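Local atomic coordinates of sugar ABC transporter, periplasmic sugar-binding protein (Caulobacter crescentus, PDB entry 4IRX), a protein that binds myo-inositol in the cleft between two lobes and probably delivers the sugar alcohol to its ABC transporter for uptake into the cell. Residues A[198-201]-A[205-208]; A[13-18]-A[25-30]; A[123-128]-A[162-167]. All blocks are in the same frame, centred on the assembly; numbering follows the deposited sequence.

Contact 1: A[198-201]-A[205-208]; sequences ILCL and MAMG
The backbones of C200 and A206 come close, with C200 CA and A206 CA 5.3 Å apart, where the chain leaves strand 197-200 and folds back over it as helix 203-215. No hydrogen bond links the two segments, so the contact is one of packing, burying 163 Å² in all. C200 points at the helix. Its CB meets A206 CB at 3.8 Å, while its sulfur is rotated beside its own backbone N (chi1 -62°) and comes to rest alongside the helix backbone, SG lying 3.8 Å from A206 CA. The close approach of strand and helix is consistent with A206 bringing only a methyl to it.

The second touch involves M205, a selenomethionine. Its chain runs straight through chi2 and then bends at chi3 (-59°), which brings the terminal methyl back toward the strand end. CE settles against the main chain of L201, 3.7 Å from L201 N, and meets its CB more loosely, at 4.3 Å. L201 starts off away from the helix and touches the bound myo-inositol, so M205 packs against the backbone of a ligand-pocket residue, its own side chain about 6 Å from the ligand. The next residue, N202, also belongs to the pocket, and its OD1 accepts a hydrogen bond from M205 N, joining the first turn of the helix to a pocket residue just before it.

This is the start of the beta-alpha-beta unit 197-200, 203-215, 224-226 in one lobe of the periplasmic binding protein. Strand 197-200 runs parallel between 132-138, bonded through L199, and 224-226, bonded through I198 and C200. M205 also reaches I137 of strand 132-138 and A179 of helix 176-189, the helix beside it.

Contact 2: A[13-18]-A[25-30]; sequences VSFNDL and AMRREL
F15 and M26 meet inside the first beta-alpha-beta unit of the chain, in which helix 21-37 connects the parallel neighbours 10-15 and 40-45. Over the short segments the strand and helix axes approach to 11.2 Å and run nearly antiparallel, at 171°, as expected of a helix laid back along the strand it follows.

F15 fills the middle. The selenium of the selenomethionine M26 stands at the edge of its ring in a Met-aromatic contact, 77° off the ring normal. The nearest pair is F15 CE1 and M26 SE, at 4.1 Å. Further round, F15 CZ presses on the helix backbone at R27 CA, also at 4.1 Å. L30, in the one of its two modelled conformers considered here, brings CD2 to the ring edge on the other side of CZ, 4.0 Å from F15 CE2, and meets V13 tip to tip, L30 CD2 lying 3.9 Å from V13 CG1.

L18 sets CD2 over one face of the F15 ring, offset toward its rim, and crosses R27 at about a right angle, with L18 CD1 3.6 Å from R27 NH1. R27 leaves the helix with CG opposite its own N (chi1 -176°) and runs extended past the leucine, its NE forming a salt bridge with E31 one turn on.

Strand and helix are thus held together by shape and dispersion, without a hydrogen bond between them. The arginine touches L18 with its aliphatic chain (CB and CD) and with NH1, while its charge is paired with E31 at the partly exposed margin, beside the apolar layer.

Contact 3: A[123-128]-A[162-167]; sequences WVVKTY and PAFKIV
The carbonyl oxygen W123 O is gripped twice by T127: the backbone N bonds to it at 2.9 Å and the hydroxyl OG1 at 2.7 Å, from opposite faces of the carbonyl plane. That closes the last turn of helix 113-127, which lies on the parallel sheet of one alpha/beta lobe of the periplasmic binding protein fold. T127 OG1 also sits over the centre of the W123 indole face.

The turn meets F164, the first residue of the outermost strand 164-171, whose ring reaches toward the helix end. V125 crosses that ring at about a right angle. Its CG1 lies opposite its own N (chi1 175°), which leaves CG2 to sit over the ring face in a CH-pi contact, 4.0 Å from the F164 centroid and only 13° off the normal. CG1 touches F164 CZ at 3.9 Å, while V124 slides past with CG1 4.2 Å from F164 CD1. V124 also rests on strands 132-138 and 197-200.

The tightest approach is made by main chain: where Y128 breaks from helical geometry, its carbonyl O comes obliquely to the ring, 3.1 Å from F164 CE1 and equally close to F164 CZ.

Overall arrangement
Contact 1 and contact 3 share a lobe and its parallel sheet, and they touch, L199 CD2 lying 4.0 Å from V124 CG2, with centres about 17 Å apart. Contact 2 belongs to the mixed sheet of the other lobe, centre to centre about 22 Å from contact 1 and 35 Å from contact 3. Contacts 1 and 2 are buried strand-to-helix steps of beta-alpha-beta units near the myo-inositol, each using a selenomethionine. Contact 3, only partly buried, joins elements distant in sequence at the sheet's outer strand. None has a hydrogen bond across it: small cysteine and alanine groups meet in contact 1, a phenylalanine edge against selenium and leucine in contact 2, a phenylalanine face against valine in contact 3.

Contact 1: A[198-201]-A[205-208]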
# COMPACT_ATOMS: atom_id res chain seq x y z
N ILE A 198 4.43 9.16 -15.67
CA ILE A 198 3.63 7.98 -15.32
C ILE A 198 3.67 7.88 -13.79
O ILE A 198 4.71 7.58 -13.18
CB ILE A 198 4.20 6.70 -15.96
CG1 ILE A 198 4.36 6.89 -17.46
CG2 ILE A 198 3.25 5.55 -15.72
CD1 ILE A 198 4.99 5.72 -18.19
N LEU A 199 2.53 8.14 -13.16
CA LEU A 199 2.39 8.02 -11.72
C LEU A 199 1.90 6.62 -11.39
O LEU A 199 0.79 6.24 -11.76
CB LEU A 199 1.38 9.05 -11.18
CG LEU A 199 1.69 10.55 -11.28
CD1 LEU A 199 0.63 11.38 -10.59
CD2 LEU A 199 3.06 10.85 -10.67
N CYS A 200 2.75 5.85 -10.72
CA CYS A 200 2.43 4.47 -10.39
C CYS A 200 2.23 4.36 -8.90
O CYS A 200 3.07 4.81 -8.12
CB CYS A 200 3.58 3.55 -10.81
SG CYS A 200 3.88 3.56 -12.56
N LEU A 201 1.11 3.74 -8.51
CA LEU A 201 0.72 3.77 -7.11
C LEU A 201 1.34 2.65 -6.26
O LEU A 201 0.98 2.45 -5.09
CB LEU A 201 -0.81 3.85 -6.98
CG LEU A 201 -1.39 5.27 -7.10
CD1 LEU A 201 -0.92 6.08 -8.29
CD2 LEU A 201 -2.89 5.18 -7.09
N MSE A 205 4.86 -1.98 -9.49
CA MSE A 205 4.31 -1.58 -10.78
C MSE A 205 5.19 -0.56 -11.46
O MSE A 205 5.32 -0.59 -12.68
CB MSE A 205 2.89 -1.02 -10.63
CG MSE A 205 1.85 -2.06 -10.17
SE MSE A 205 0.06 -1.34 -10.12
CE MSE A 205 0.35 0.12 -8.87
N ALA A 206 5.74 0.39 -10.71
CA ALA A 206 6.65 1.37 -11.27
C ALA A 206 7.83 0.73 -11.98
O ALA A 206 8.25 1.23 -13.02
CB ALA A 206 7.16 2.36 -10.18
N MSE A 207 8.33 -0.38 -11.46
CA MSE A 207 9.41 -1.11 -12.12
C MSE A 207 8.95 -1.61 -13.48
O MSE A 207 9.67 -1.47 -14.48
CB MSE A 207 9.90 -2.25 -11.23
CG MSE A 207 10.47 -1.75 -9.91
SE MSE A 207 12.01 -0.61 -10.02
CE MSE A 207 13.10 -1.72 -11.17
N GLY A 208 7.74 -2.16 -13.55
CA GLY A 208 7.15 -2.53 -14.83
C GLY A 208 6.97 -1.38 -15.81
O GLY A 208 7.24 -1.51 -17.01

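Contact 2: A[13-18]-A[25-30]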
# COMPACT_ATOMS: atom_id res chain seq x y z
N VAL A 13 -2.67 -12.48 12.17
CA VAL A 13 -2.42 -11.43 11.19
C VAL A 13 -2.77 -11.96 9.82
O VAL A 13 -2.12 -12.87 9.30
CB VAL A 13 -0.96 -10.96 11.24
CG1 VAL A 13 -0.77 -9.76 10.32
CG2 VAL A 13 -0.59 -10.58 12.67
N SER A 14 -3.79 -11.36 9.23
CA SER A 14 -4.29 -11.75 7.92
C SER A 14 -3.87 -10.76 6.83
O SER A 14 -4.33 -9.63 6.82
CB SER A 14 -5.80 -11.86 7.97
OG SER A 14 -6.32 -12.07 6.65
N PHE A 15 -3.00 -11.20 5.91
CA PHE A 15 -2.53 -10.35 4.82
C PHE A 15 -3.37 -10.55 3.58
O PHE A 15 -3.80 -11.66 3.32
CB PHE A 15 -1.07 -10.71 4.49
CG PHE A 15 -0.06 -10.15 5.48
CD1 PHE A 15 0.45 -8.88 5.31
CD2 PHE A 15 0.38 -10.90 6.56
CE1 PHE A 15 1.35 -8.34 6.21
CE2 PHE A 15 1.29 -10.38 7.48
CZ PHE A 15 1.79 -9.09 7.30
N ASN A 16 -3.59 -9.49 2.83
CA ASN A 16 -4.34 -9.62 1.58
C ASN A 16 -3.67 -10.50 0.52
O ASN A 16 -4.36 -11.28 -0.14
CB ASN A 16 -4.67 -8.25 0.99
CG ASN A 16 -3.46 -7.38 0.82
OD1 ASN A 16 -2.81 -7.02 1.79
ND2 ASN A 16 -3.15 -7.01 -0.43
N ASP A 17 -2.36 -10.37 0.35
CA ASP A 17 -1.64 -11.10 -0.69
C ASP A 17 -0.14 -11.03 -0.40
O ASP A 17 0.50 -10.00 -0.64
CB ASP A 17 -1.92 -10.47 -2.06
CG ASP A 17 -1.32 -11.28 -3.21
OD1 ASP A 17 -0.56 -12.23 -2.95
OD2 ASP A 17 -1.60 -10.96 -4.39
N LEU A 18 0.41 -12.13 0.12
CA LEU A 18 1.83 -12.19 0.47
C LEU A 18 2.74 -12.48 -0.72
O LEU A 18 3.93 -12.71 -0.56
CB LEU A 18 2.11 -13.12 1.66
CG LEU A 18 1.90 -12.44 3.02
CD1 LEU A 18 1.82 -13.48 4.14
CD2 LEU A 18 3.07 -11.50 3.29
N ALA A 25 8.00 -7.68 2.86
CA ALA A 25 8.87 -6.88 3.71
C ALA A 25 8.18 -6.52 5.03
O ALA A 25 8.80 -6.55 6.09
CB ALA A 25 9.34 -5.63 2.98
N MSE A 26 6.88 -6.18 4.95
CA MSE A 26 6.11 -5.87 6.15
C MSE A 26 6.09 -7.06 7.10
O MSE A 26 6.25 -6.90 8.30
CB MSE A 26 4.68 -5.43 5.80
CG MSE A 26 3.83 -5.02 7.03
SE MSE A 26 2.04 -4.36 6.68
CE MSE A 26 2.42 -2.57 6.11
N ARG A 27 5.91 -8.26 6.56
CA ARG A 27 5.89 -9.47 7.38
C ARG A 27 7.19 -9.67 8.15
O ARG A 27 7.19 -10.11 9.30
CB ARG A 27 5.57 -10.70 6.55
CG ARG A 27 5.45 -11.96 7.36
CD ARG A 27 5.30 -13.17 6.46
NE ARG A 27 5.26 -14.38 7.27
CZ ARG A 27 4.78 -15.54 6.84
NH1 ARG A 27 4.32 -15.64 5.60
NH2 ARG A 27 4.77 -16.59 7.65
N ARG A 28 8.31 -9.33 7.53
CA ARG A 28 9.58 -9.42 8.26
C ARG A 28 9.62 -8.53 9.50
O ARG A 28 10.14 -8.94 10.54
CB ARG A 28 10.78 -9.11 7.35
CG ARG A 28 10.97 -10.13 6.26
CD ARG A 28 12.31 -9.95 5.54
NE ARG A 28 12.32 -8.82 4.62
CZ ARG A 28 12.20 -8.93 3.30
NH1 ARG A 28 12.06 -10.12 2.73
NH2 ARG A 28 12.23 -7.84 2.54
N GLU A 29 9.10 -7.31 9.38
CA GLU A 29 9.11 -6.40 10.52
C GLU A 29 8.14 -6.91 11.57
O GLU A 29 8.39 -6.80 12.77
CB GLU A 29 8.76 -4.97 10.11
CG GLU A 29 9.59 -4.42 8.93
CD GLU A 29 11.10 -4.36 9.19
OE1 GLU A 29 11.56 -4.08 10.31
OE2 GLU A 29 11.86 -4.54 8.21
N LEU A 30 7.03 -7.48 11.12
CA LEU A 30 6.05 -8.07 12.03
C LEU A 30 6.69 -9.17 12.87
O LEU A 30 6.48 -9.22 14.09
CB LEU A 30 4.87 -8.64 11.25
CG LEU A 30 3.90 -9.50 12.06
CD1 LEU A 30 3.07 -8.61 12.96
CD2 LEU A 30 3.00 -10.27 11.10

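Contact 3: A[123-128]-A[162-167]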
# COMPACT_ATOMS: atom_id res chain seq x y z
N TRP A 123 4.15 17.24 -6.88
CA TRP A 123 5.42 17.15 -7.57
C TRP A 123 5.27 17.42 -9.07
O TRP A 123 6.10 18.14 -9.68
CB TRP A 123 6.12 15.78 -7.33
CG TRP A 123 7.42 15.67 -8.08
CD1 TRP A 123 8.67 15.99 -7.63
CD2 TRP A 123 7.57 15.24 -9.43
NE1 TRP A 123 9.59 15.77 -8.64
CE2 TRP A 123 8.94 15.31 -9.75
CE3 TRP A 123 6.67 14.80 -10.41
CZ2 TRP A 123 9.44 14.95 -11.02
CZ3 TRP A 123 7.17 14.44 -11.67
CH2 TRP A 123 8.53 14.52 -11.95
N VAL A 124 4.24 16.85 -9.68
CA VAL A 124 4.00 17.08 -11.11
C VAL A 124 3.75 18.58 -11.36
O VAL A 124 4.33 19.16 -12.28
CB VAL A 124 2.79 16.26 -11.64
CG1 VAL A 124 2.52 16.62 -13.09
CG2 VAL A 124 3.08 14.76 -11.46
N VAL A 125 2.90 19.19 -10.54
CA VAL A 125 2.53 20.58 -10.76
C VAL A 125 3.73 21.50 -10.57
O VAL A 125 3.93 22.45 -11.31
CB VAL A 125 1.33 20.97 -9.89
CG1 VAL A 125 1.03 22.48 -10.05
CG2 VAL A 125 0.13 20.16 -10.30
N LYS A 126 4.60 21.18 -9.61
CA LYS A 126 5.79 21.99 -9.39
C LYS A 126 6.80 21.82 -10.52
O LYS A 126 7.45 22.78 -10.96
CB LYS A 126 6.44 21.64 -8.04
CG LYS A 126 7.85 22.20 -7.87
CD LYS A 126 8.37 21.92 -6.47
CE LYS A 126 9.82 22.35 -6.32
NZ LYS A 126 10.35 21.97 -4.98
N THR A 127 6.92 20.59 -11.01
CA THR A 127 7.92 20.23 -12.01
C THR A 127 7.51 20.64 -13.42
O THR A 127 8.36 20.90 -14.27
CB THR A 127 8.19 18.70 -11.93
OG1 THR A 127 8.67 18.41 -10.61
CG2 THR A 127 9.21 18.23 -12.96
N TYR A 128 6.21 20.74 -13.66
CA TYR A 128 5.69 21.10 -14.97
C TYR A 128 4.75 22.29 -14.87
O TYR A 128 3.55 22.15 -15.02
CB TYR A 128 4.97 19.89 -15.59
CG TYR A 128 5.89 18.75 -15.95
CD1 TYR A 128 6.19 17.75 -15.03
CD2 TYR A 128 6.48 18.69 -17.20
CE1 TYR A 128 7.03 16.70 -15.37
CE2 TYR A 128 7.33 17.64 -17.54
CZ TYR A 128 7.59 16.65 -16.61
OH TYR A 128 8.43 15.61 -16.95
N PRO A 162 -6.62 22.53 -16.20
CA PRO A 162 -6.77 21.76 -17.44
C PRO A 162 -5.48 21.55 -18.20
O PRO A 162 -5.44 20.69 -19.10
CB PRO A 162 -7.74 22.60 -18.28
CG PRO A 162 -8.45 23.46 -17.27
CD PRO A 162 -7.49 23.72 -16.16
N ALA A 163 -4.42 22.29 -17.86
CA ALA A 163 -3.14 22.03 -18.51
C ALA A 163 -2.49 20.74 -17.99
O ALA A 163 -1.56 20.22 -18.63
CB ALA A 163 -2.21 23.22 -18.33
N PHE A 164 -2.98 20.22 -16.88
CA PHE A 164 -2.48 18.95 -16.33
C PHE A 164 -3.44 17.85 -16.72
O PHE A 164 -4.49 17.71 -16.11
CB PHE A 164 -2.29 19.05 -14.83
CG PHE A 164 -1.27 20.07 -14.46
CD1 PHE A 164 0.07 19.73 -14.38
CD2 PHE A 164 -1.62 21.41 -14.30
CE1 PHE A 164 1.03 20.68 -14.11
CE2 PHE A 164 -0.65 22.38 -14.03
CZ PHE A 164 0.68 22.02 -13.93
N LYS A 165 -3.10 17.09 -17.75
CA LYS A 165 -4.08 16.17 -18.30
C LYS A 165 -3.86 14.74 -17.85
O LYS A 165 -2.77 14.20 -17.99
CB LYS A 165 -4.07 16.24 -19.82
CG LYS A 165 -4.39 17.66 -20.31
CD LYS A 165 -4.59 17.79 -21.81
CE LYS A 165 -4.76 19.26 -22.18
NZ LYS A 165 -6.01 19.87 -21.63
N ILE A 166 -4.91 14.13 -17.30
CA ILE A 166 -4.86 12.70 -17.02
C ILE A 166 -5.30 12.02 -18.30
O ILE A 166 -6.49 11.92 -18.58
CB ILE A 166 -5.73 12.30 -15.81
CG1 ILE A 166 -5.28 13.03 -14.55
CG2 ILE A 166 -5.64 10.79 -15.59
CD1 ILE A 166 -6.09 12.69 -13.28
N VAL A 167 -4.31 11.60 -19.09
CA VAL A 167 -4.58 11.04 -20.41
C VAL A 167 -5.25 9.68 -20.31
O VAL A 167 -6.18 9.39 -21.06
CB VAL A 167 -3.32 11.04 -21.26
CG1 VAL A 167 -2.90 12.45 -21.57
CG2 VAL A 167 -2.21 10.37 -20.53